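Cel44C (Paenibacillus polymyxa, PDB 2YIH) hydrolyses the beta-1,4-glucan backbone of xyloglucan, and probably of cellulose-type glucans, as the family 44 endo-glucanase part of a longer protein. Local coordinates at residues Glu128-Ser132 / Ala133-Gln137. The protein carries 8 engineered substitutions. Residues are numbered along the deposited sequence; the frame is centred on the assembly and turned at random.
Sequences EAAPS and ARWNQ. Engineered in segment 128-132: Ala129 (natural residue Lys).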
loop_
_atom_site.group_PDB
_atom_site.type_symbol
_atom_site.label_atom_id
_atom_site.label_comp_id
_atom_site.label_asym_id
_atom_site.label_seq_id
_atom_site.Cartn_x
_atom_site.Cartn_y
_atom_site.Cartn_z
ATOM N N GLU A 128 -33.334 3.973 5.443
ATOM C CA GLU A 128 -32.632 4.978 6.267
ATOM C C GLU A 128 -31.354 5.489 5.580
ATOM O O GLU A 128 -30.515 6.173 6.221
ATOM C CB GLU A 128 -32.308 4.402 7.662
ATOM C CG GLU A 128 -33.562 4.014 8.443
ATOM C CD GLU A 128 -33.306 3.185 9.705
ATOM O OE1 GLU A 128 -32.197 2.603 9.902
ATOM O OE2 GLU A 128 -34.288 3.040 10.495
ATOM N N ALA A 129 -31.207 5.163 4.292
ATOM C CA ALA A 129 -30.085 5.635 3.494
ATOM C C ALA A 129 -30.062 7.157 3.497
ATOM O O ALA A 129 -31.086 7.810 3.659
ATOM C CB ALA A 129 -30.157 5.111 2.052
ATOM N N ALA A 130 -28.867 7.703 3.305
ATOM C CA ALA A 130 -28.697 9.156 3.260
ATOM C C ALA A 130 -29.474 9.785 2.095
ATOM O O ALA A 130 -29.561 9.218 0.997
ATOM C CB ALA A 130 -27.196 9.444 3.101
ATOM N N PRO A 131 -30.073 10.968 2.321
ATOM C CA PRO A 131 -30.082 11.691 3.588
ATOM C C PRO A 131 -31.113 11.125 4.577
ATOM O O PRO A 131 -32.269 10.781 4.196
ATOM C CB PRO A 131 -30.477 13.130 3.167
ATOM C CG PRO A 131 -31.367 12.901 1.922
ATOM C CD PRO A 131 -30.650 11.746 1.209
ATOM N N SER A 132 -30.725 11.091 5.845
ATOM C CA SER A 132 -31.624 10.729 6.937
ATOM C C SER A 132 -30.992 11.124 8.262
ATOM O O SER A 132 -29.829 11.601 8.304
ATOM C CB SER A 132 -31.918 9.211 6.905
ATOM O OG SER A 132 -30.878 8.477 7.594
ATOM N N ALA A 133 -31.738 10.921 9.348
ATOM C CA ALA A 133 -31.239 11.205 10.702
ATOM C C ALA A 133 -29.916 10.527 11.045
ATOM O O ALA A 133 -29.162 11.021 11.895
ATOM C CB ALA A 133 -32.299 10.834 11.778
ATOM N N ARG A 134 -29.622 9.432 10.353
ATOM C CA ARG A 134 -28.408 8.667 10.639
ATOM C C ARG A 134 -27.138 9.280 10.009
ATOM O O ARG A 134 -26.040 8.800 10.276
ATOM C CB ARG A 134 -28.553 7.238 10.132
ATOM C CG ARG A 134 -29.849 6.530 10.617
ATOM C CD ARG A 134 -29.956 6.493 12.175
ATOM N NE ARG A 134 -28.769 5.883 12.807
ATOM C CZ ARG A 134 -28.479 4.588 12.787
ATOM N NH1 ARG A 134 -29.312 3.703 12.234
ATOM N NH2 ARG A 134 -27.356 4.182 13.354
ATOM N N TRP A 135 -27.296 10.361 9.243
ATOM C CA TRP A 135 -26.208 10.854 8.387
ATOM C C TRP A 135 -26.071 12.344 8.448
ATOM O O TRP A 135 -27.072 13.060 8.516
ATOM C CB TRP A 135 -26.395 10.442 6.915
ATOM C CG TRP A 135 -26.547 8.957 6.731
ATOM C CD1 TRP A 135 -27.718 8.263 6.514
ATOM C CD2 TRP A 135 -25.501 7.975 6.795
ATOM N NE1 TRP A 135 -27.451 6.914 6.392
ATOM C CE2 TRP A 135 -26.099 6.711 6.584
ATOM C CE3 TRP A 135 -24.113 8.049 6.985
ATOM C CZ2 TRP A 135 -25.345 5.529 6.526
ATOM C CZ3 TRP A 135 -23.372 6.884 6.976
ATOM C CH2 TRP A 135 -23.981 5.633 6.762
ATOM N N ASN A 136 -24.815 12.807 8.449
ATOM C CA ASN A 136 -24.524 14.231 8.255
ATOM C C ASN A 136 -23.920 14.409 6.878
ATOM O O ASN A 136 -23.231 13.513 6.381
ATOM C CB ASN A 136 -23.526 14.721 9.317
ATOM C CG ASN A 136 -24.119 14.744 10.704
ATOM O OD1 ASN A 136 -25.312 14.983 10.862
ATOM N ND2 ASN A 136 -23.276 14.556 11.736
ATOM N N GLN A 137 -24.172 15.567 6.271
ATOM C CA GLN A 137 -23.678 15.849 4.918
ATOM C C GLN A 137 -22.233 16.333 4.987
ATOM O O GLN A 137 -21.876 17.158 5.843
ATOM C CB GLN A 137 -24.526 16.939 4.264
ATOM C CG GLN A 137 -25.934 16.568 4.026
ATOM C CD GLN A 137 -26.691 17.675 3.282
ATOM O OE1 GLN A 137 -26.099 18.447 2.494
ATOM N NE2 GLN A 137 -27.987 17.772 3.541
HETATM O O HOH W 1 -28.439 13.132 6.002
#
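The indole of Trp135 lies against the loop just before it, with Ala130 over one face and the carbonyl of Glu128 at its edge. Ala130 CB sits 3.9 Å from the centroid of the five-membered ring, over the face and fairly close to its normal, a CH-pi contact. Glu128 O lies near the indole plane, beside Trp135 NE1, at 3.2 Å, and the N-H...O angle of 133° makes this hydrogen bond weak. The same carbonyl oxygen accepts a shorter one from Ser132 OG, 2.7 Å away and well above the carbonyl plane, so two donors grip it. With chi1 at 85°, Ser132 OG stands between its own backbone N and carbonyl carbon, a position from which it also accepts a nearly straight bond from Arg134 N at 3.2 Å. The hydroxyl thus ties the Glu128 carbonyl to the turn, and an alanine here would probably leave Arg134 N without this acceptor and Glu128 O with just the weak indole bond from this stretch. Arg134, bent at chi2 and chi3, sets Glu128 OE1 at the edge of its guanidinium, near that group's plane, with the carboxylate and guanidinium planes 79° apart; at 3.9 Å between Glu128 OE1 and Arg134 NH1 the salt bridge is long. The stronger partners lie outside: Asp119 for Arg134 NE, and the backbone N of Gln125 for Glu128 OE1. Trp135 N donates to Ser132 O at 3.0 Å, closing a type I beta turn from Ser132 to Trp135, and a water links Ser132 N to Trp135 O. This turn delivers the chain into strand 135-139, the middle strand of a small three-stranded sheet beside the TIM barrel of the family 44 domain, with the calcium ion about 12 Å from the Trp135 side chain.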